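Local atomic coordinates of RNA-dependent RNA polymerase (Toscana virus, PDB entry 6QW0), a protein that probably cleaves capped host RNAs through its manganese-binding cap-snatching endonuclease domain, supplying primers for viral RNA synthesis. Residues T75-D80 and R197-E202; F81-L86 and N187-R192. One frame throughout, in Å; residues are numbered along the deposited sequence.

How the contacts relate
Both contacts join the same two elements, helix 77-82 and helix 183-203, with centres about 12 Å apart. Contact 2 (81-86 with 187-192) is the more central: most of its touching residues are buried, and an arginine grips a backbone carbonyl where the short helix ends. Contact 1 (75-80 with 197-202) lies farther out, about 15 Å from the centre of the chain. It is partly buried, has no hydrogen bond between its segments and relies on aromatic and aliphatic packing. Contact 1 also carries H79, a manganese ligand, on its short helix, so together the contacts fasten a metal-bearing helix to the long C-terminal helix of this PD-(D/E)XK-type nuclease domain.

Contact 1. Residues T75-D80 and R197-E202; sequences TLFKHD and RDIFEE. With MN3 (manganese (III) ion), chain C.
F77 and I199 form the buried side of this contact. The F77 ring reaches across to the isoleucine's CG2 branch, with CE2 3.7 Å from I199 CG2, and the two side chains cross at about a right angle. F77 sends its ring toward the long helix because chi1 (169°) swings CG away from the backbone N, and its CD2 also comes within 4.3 Å of F200 CB.

The other half is more open. K78 lays its aliphatic chain across F200: CG packs against the root of the ring, and CE makes a CH-pi contact over one face, 4.0 Å from the ring centroid. The bend at chi3 (-64°) keeps CE and NZ along the ring. R197 adds a looser touch, its CG 4.0 Å from K78 CD, while the two charged ends stay apart.

H79 takes no part in this packing. Its NE2 binds manganese at 2.3 Å, alongside D114, E128, the carbonyl oxygen of F129 and two waters, and its ND1 donates in the ring plane to D80 OD1. The short helix 77-82 thus stands between the metal site and helix 183-203, whose I199 also packs on Y36 and I38 of strand 36-39.

Contact 2. Residues F81-L86 and N187-R192; sequences FTFGHL and NEIVFR
T82 and R192 bring the backbones closest, their CA atoms 4.9 Å apart, where helix 77-82 runs out into a loop beside helix 183-203. R192 NE and NH2 grip F81 O side-on, at 2.9 Å from NE and 2.8 Å from NH2, and the oxygen lies in the guanidinium plane. NE also makes a weak bond to T82 O. The bend at chi3 (62°) turns the guanidinium back over F81, whose ring takes it flat in a cation-pi stack, with CZ 4.7 Å from the ring centroid and the planes 29° apart. The backbone of G84 and H85 covers the opposite guanidinium face.

The H85 ring lies alongside the R192 chain, pointing the opposite way, its plane 22° from that of the guanidinium and ND1 3.5 Å from R192 CD. The ring's edge meets I189 CG1, and E188 CG makes an off-centre CH-pi contact with it. Deeper in, I189 CG2 packs against F83 CE1 at 3.9 Å and against T82 CG2.

G84 N also donates to F81 O, giving this carbonyl three N-H groups. With NH1 hydrogen-bonded to the T62 hydroxyl, the buried guanidinium meets neutral oxygens and an aromatic face, which probably offsets lost solvent and fixes its rotation.

Contact 1. Residues T75-D80 and R197-E202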
loop_
_atom_site.group_PDB
_atom_site.type_symbol
_atom_site.label_atom_id
_atom_site.label_comp_id
_atom_site.label_asym_id
_atom_site.label_seq_id
_atom_site.Cartn_x
_atom_site.Cartn_y
_atom_site.Cartn_z
ATOM N N THR A 75 -12.766 10.026 -3.952
ATOM C CA THR A 75 -11.896 10.636 -2.953
ATOM C C THR A 75 -10.643 9.806 -2.692
ATOM O O THR A 75 -9.589 10.366 -2.370
ATOM C CB THR A 75 -12.663 10.856 -1.652
ATOM O OG1 THR A 75 -11.782 11.423 -0.675
ATOM C CG2 THR A 75 -13.236 9.543 -1.129
ATOM N N LEU A 76 -10.728 8.482 -2.822
ATOM C CA LEU A 76 -9.581 7.614 -2.588
ATOM C C LEU A 76 -9.002 7.066 -3.887
ATOM O O LEU A 76 -8.244 6.091 -3.863
ATOM C CB LEU A 76 -9.964 6.473 -1.646
ATOM C CG LEU A 76 -10.047 6.890 -0.174
ATOM C CD1 LEU A 76 -10.568 5.748 0.688
ATOM C CD2 LEU A 76 -8.692 7.376 0.326
ATOM N N PHE A 77 -9.329 7.689 -5.022
ATOM C CA PHE A 77 -8.898 7.136 -6.300
ATOM C C PHE A 77 -7.378 7.141 -6.424
ATOM O O PHE A 77 -6.781 6.146 -6.848
ATOM C CB PHE A 77 -9.531 7.899 -7.469
ATOM C CG PHE A 77 -8.929 7.545 -8.801
ATOM C CD1 PHE A 77 -9.325 6.403 -9.474
ATOM C CD2 PHE A 77 -7.940 8.340 -9.364
ATOM C CE1 PHE A 77 -8.762 6.063 -10.681
ATOM C CE2 PHE A 77 -7.370 8.007 -10.569
ATOM C CZ PHE A 77 -7.784 6.869 -11.235
ATOM N N LYS A 78 -6.733 8.262 -6.077
ATOM C CA LYS A 78 -5.282 8.331 -6.228
ATOM C C LYS A 78 -4.603 7.235 -5.418
ATOM O O LYS A 78 -3.701 6.554 -5.912
ATOM C CB LYS A 78 -4.760 9.708 -5.805
ATOM C CG LYS A 78 -4.912 10.786 -6.871
ATOM C CD LYS A 78 -4.292 12.111 -6.441
ATOM C CE LYS A 78 -5.007 12.695 -5.231
ATOM N NZ LYS A 78 -4.395 13.988 -4.807
ATOM N N HIS A 79 -5.049 7.037 -4.180
ATOM C CA HIS A 79 -4.449 6.026 -3.312
ATOM C C HIS A 79 -4.683 4.624 -3.866
ATOM O O HIS A 79 -3.740 3.831 -4.013
ATOM C CB HIS A 79 -5.036 6.190 -1.905
ATOM C CG HIS A 79 -4.699 5.098 -0.935
ATOM N ND1 HIS A 79 -5.328 3.871 -0.938
ATOM C CD2 HIS A 79 -3.848 5.084 0.119
ATOM C CE1 HIS A 79 -4.858 3.133 0.054
ATOM N NE2 HIS A 79 -3.965 3.849 0.715
ATOM N N ASP A 80 -5.933 4.315 -4.209
ATOM C CA ASP A 80 -6.277 2.961 -4.619
ATOM C C ASP A 80 -5.652 2.605 -5.961
ATOM O O ASP A 80 -5.170 1.485 -6.141
ATOM C CB ASP A 80 -7.797 2.807 -4.658
ATOM C CG ASP A 80 -8.401 2.766 -3.269
ATOM O OD1 ASP A 80 -7.628 2.730 -2.284
ATOM O OD2 ASP A 80 -9.643 2.768 -3.157
ATOM N N ARG A 197 -2.525 10.978 -10.468
ATOM C CA ARG A 197 -2.669 12.419 -10.274
ATOM C C ARG A 197 -3.201 13.093 -11.532
ATOM O O ARG A 197 -4.043 13.995 -11.447
ATOM C CB ARG A 197 -1.331 13.037 -9.879
ATOM C CG ARG A 197 -0.913 12.730 -8.449
ATOM C CD ARG A 197 0.539 13.076 -8.212
ATOM N NE ARG A 197 0.842 14.481 -8.485
ATOM C CZ ARG A 197 1.727 15.198 -7.795
ATOM N NH1 ARG A 197 2.384 14.652 -6.780
ATOM N NH2 ARG A 197 1.955 16.465 -8.116
ATOM N N ASP A 198 -2.707 12.684 -12.705
ATOM C CA ASP A 198 -3.200 13.258 -13.958
ATOM C C ASP A 198 -4.685 12.977 -14.131
ATOM O O ASP A 198 -5.467 13.870 -14.481
ATOM C CB ASP A 198 -2.420 12.699 -15.149
ATOM C CG ASP A 198 -1.024 13.292 -15.289
ATOM O OD1 ASP A 198 -0.755 14.377 -14.730
ATOM O OD2 ASP A 198 -0.188 12.661 -15.974
ATOM N N ILE A 199 -5.092 11.728 -13.888
ATOM C CA ILE A 199 -6.493 11.352 -14.056
ATOM C C ILE A 199 -7.355 12.064 -13.029
ATOM O O ILE A 199 -8.434 12.576 -13.349
ATOM C CB ILE A 199 -6.645 9.822 -13.961
ATOM C CG1 ILE A 199 -5.971 9.147 -15.156
ATOM C CG2 ILE A 199 -8.120 9.422 -13.869
ATOM C CD1 ILE A 199 -5.828 7.640 -15.000
ATOM N N PHE A 200 -6.887 12.121 -11.780
ATOM C CA PHE A 200 -7.671 12.730 -10.714
ATOM C C PHE A 200 -7.954 14.203 -10.988
ATOM O O PHE A 200 -9.045 14.699 -10.682
ATOM C CB PHE A 200 -6.940 12.572 -9.383
ATOM C CG PHE A 200 -7.694 13.128 -8.218
ATOM C CD1 PHE A 200 -8.795 12.461 -7.710
ATOM C CD2 PHE A 200 -7.319 14.333 -7.645
ATOM C CE1 PHE A 200 -9.504 12.974 -6.639
ATOM C CE2 PHE A 200 -8.023 14.854 -6.574
ATOM C CZ PHE A 200 -9.114 14.173 -6.071
ATOM N N GLU A 201 -6.979 14.927 -11.542
ATOM C CA GLU A 201 -7.191 16.350 -11.790
ATOM C C GLU A 201 -8.291 16.571 -12.819
ATOM O O GLU A 201 -9.017 17.569 -12.752
ATOM C CB GLU A 201 -5.893 17.012 -12.245
ATOM C CG GLU A 201 -5.960 18.533 -12.273
ATOM C CD GLU A 201 -4.871 19.157 -13.128
ATOM O OE1 GLU A 201 -3.733 18.640 -13.116
ATOM O OE2 GLU A 201 -5.154 20.164 -13.813
ATOM N N GLU A 202 -8.447 15.645 -13.760
ATOM C CA GLU A 202 -9.524 15.752 -14.736
ATOM C C GLU A 202 -10.829 15.164 -14.210
ATOM O O GLU A 202 -11.910 15.624 -14.599
ATOM C CB GLU A 202 -9.097 15.091 -16.058
ATOM C CG GLU A 202 -7.946 15.856 -16.745
ATOM C CD GLU A 202 -7.477 15.259 -18.062
ATOM O OE1 GLU A 202 -8.317 14.769 -18.850
ATOM O OE2 GLU A 202 -6.246 15.295 -18.315
HETATM MN MN MN3 C . -3.606 3.575 2.981
HETATM O O HOH W 1 -5.922 3.750 3.434
HETATM O O HOH W 2 -4.183 5.791 3.552
#

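Contact 2. Residues F81-L86 and N187-R192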
loop_
_atom_site.group_PDB
_atom_site.type_symbol
_atom_site.label_atom_id
_atom_site.label_comp_id
_atom_site.label_asym_id
_atom_site.label_seq_id
_atom_site.Cartn_x
_atom_site.Cartn_y
_atom_site.Cartn_z
ATOM N N PHE A 81 -5.621 3.548 -6.905
ATOM C CA PHE A 81 -4.995 3.255 -8.194
ATOM C C PHE A 81 -3.491 3.074 -8.053
ATOM O O PHE A 81 -2.912 2.160 -8.654
ATOM C CB PHE A 81 -5.315 4.356 -9.211
ATOM C CG PHE A 81 -4.807 4.070 -10.606
ATOM C CD1 PHE A 81 -3.543 4.480 -10.997
ATOM C CD2 PHE A 81 -5.601 3.403 -11.529
ATOM C CE1 PHE A 81 -3.065 4.223 -12.274
ATOM C CE2 PHE A 81 -5.127 3.141 -12.812
ATOM C CZ PHE A 81 -3.856 3.551 -13.180
ATOM N N THR A 82 -2.837 3.935 -7.272
ATOM C CA THR A 82 -1.384 3.860 -7.153
ATOM C C THR A 82 -0.932 2.470 -6.729
ATOM O O THR A 82 0.016 1.916 -7.295
ATOM C CB THR A 82 -0.890 4.898 -6.143
ATOM O OG1 THR A 82 -1.139 6.211 -6.657
ATOM C CG2 THR A 82 0.594 4.716 -5.868
ATOM N N PHE A 83 -1.614 1.886 -5.746
ATOM C CA PHE A 83 -1.160 0.649 -5.129
ATOM C C PHE A 83 -1.954 -0.560 -5.603
ATOM O O PHE A 83 -1.795 -1.654 -5.047
ATOM C CB PHE A 83 -1.215 0.796 -3.603
ATOM C CG PHE A 83 -0.312 1.885 -3.084
ATOM C CD1 PHE A 83 1.043 1.655 -2.936
ATOM C CD2 PHE A 83 -0.816 3.138 -2.769
ATOM C CE1 PHE A 83 1.899 2.660 -2.478
ATOM C CE2 PHE A 83 0.037 4.152 -2.304
ATOM C CZ PHE A 83 1.386 3.903 -2.152
ATOM N N GLY A 84 -2.746 -0.396 -6.666
ATOM C CA GLY A 84 -3.647 -1.440 -7.128
ATOM C C GLY A 84 -2.962 -2.712 -7.574
ATOM O O GLY A 84 -3.596 -3.774 -7.582
ATOM N N HIS A 85 -1.703 -2.631 -7.993
ATOM C CA HIS A 85 -0.957 -3.815 -8.391
ATOM C C HIS A 85 -0.465 -4.618 -7.197
ATOM O O HIS A 85 -0.027 -5.761 -7.369
ATOM C CB HIS A 85 0.239 -3.421 -9.269
ATOM C CG HIS A 85 1.245 -2.562 -8.572
ATOM N ND1 HIS A 85 0.905 -1.384 -7.940
ATOM C CD2 HIS A 85 2.579 -2.709 -8.400
ATOM C CE1 HIS A 85 1.987 -0.840 -7.416
ATOM N NE2 HIS A 85 3.017 -1.625 -7.679
ATOM N N LEU A 86 -0.514 -4.043 -6.002
ATOM C CA LEU A 86 -0.064 -4.712 -4.786
ATOM C C LEU A 86 -1.218 -5.236 -3.961
ATOM O O LEU A 86 -1.091 -6.278 -3.308
ATOM C CB LEU A 86 0.762 -3.755 -3.925
ATOM C CG LEU A 86 2.000 -3.179 -4.600
ATOM C CD1 LEU A 86 2.665 -2.200 -3.658
ATOM C CD2 LEU A 86 2.958 -4.284 -5.000
ATOM N N ASN A 187 9.768 2.406 -9.253
ATOM C CA ASN A 187 9.281 3.071 -10.460
ATOM C C ASN A 187 7.824 2.734 -10.761
ATOM O O ASN A 187 7.080 3.586 -11.260
ATOM C CB ASN A 187 10.172 2.703 -11.647
ATOM C CG ASN A 187 11.496 3.434 -11.627
ATOM O OD1 ASN A 187 11.701 4.365 -10.844
ATOM N ND2 ASN A 187 12.406 3.021 -12.505
ATOM N N GLU A 188 7.392 1.494 -10.501
ATOM C CA GLU A 188 5.999 1.150 -10.796
ATOM C C GLU A 188 5.042 1.909 -9.884
ATOM O O GLU A 188 4.027 2.442 -10.339
ATOM C CB GLU A 188 5.785 -0.361 -10.678
ATOM C CG GLU A 188 4.471 -0.850 -11.301
ATOM C CD GLU A 188 4.493 -0.814 -12.829
ATOM O OE1 GLU A 188 5.583 -0.625 -13.409
ATOM O OE2 GLU A 188 3.416 -0.954 -13.432
ATOM N N ILE A 189 5.368 1.997 -8.591
ATOM C CA ILE A 189 4.550 2.773 -7.668
ATOM C C ILE A 189 4.505 4.241 -8.088
ATOM O O ILE A 189 3.430 4.845 -8.180
ATOM C CB ILE A 189 5.077 2.604 -6.231
ATOM C CG1 ILE A 189 4.836 1.156 -5.765
ATOM C CG2 ILE A 189 4.417 3.602 -5.288
ATOM C CD1 ILE A 189 5.824 0.681 -4.694
ATOM N N VAL A 190 5.673 4.839 -8.335
ATOM C CA VAL A 190 5.718 6.250 -8.711
ATOM C C VAL A 190 5.023 6.478 -10.052
ATOM O O VAL A 190 4.239 7.421 -10.201
ATOM C CB VAL A 190 7.172 6.752 -8.730
ATOM C CG1 VAL A 190 7.230 8.201 -9.234
ATOM C CG2 VAL A 190 7.794 6.662 -7.342
ATOM N N PHE A 191 5.275 5.612 -11.030
ATOM C CA PHE A 191 4.624 5.755 -12.336
ATOM C C PHE A 191 3.099 5.735 -12.209
ATOM O O PHE A 191 2.397 6.557 -12.811
ATOM C CB PHE A 191 5.112 4.645 -13.265
ATOM C CG PHE A 191 4.676 4.809 -14.695
ATOM C CD1 PHE A 191 3.464 4.284 -15.125
ATOM C CD2 PHE A 191 5.477 5.472 -15.611
ATOM C CE1 PHE A 191 3.052 4.416 -16.439
ATOM C CE2 PHE A 191 5.069 5.610 -16.935
ATOM C CZ PHE A 191 3.864 5.083 -17.349
ATOM N N ARG A 192 2.562 4.786 -11.437
ATOM C CA ARG A 192 1.116 4.712 -11.250
ATOM C C ARG A 192 0.583 5.925 -10.492
ATOM O O ARG A 192 -0.529 6.393 -10.774
ATOM C CB ARG A 192 0.750 3.414 -10.509
ATOM C CG ARG A 192 1.019 2.142 -11.321
ATOM C CD ARG A 192 0.585 0.859 -10.548
ATOM N NE ARG A 192 -0.847 0.845 -10.262
ATOM C CZ ARG A 192 -1.735 0.055 -10.860
ATOM N NH1 ARG A 192 -1.349 -0.818 -11.787
ATOM N NH2 ARG A 192 -3.017 0.144 -10.539
#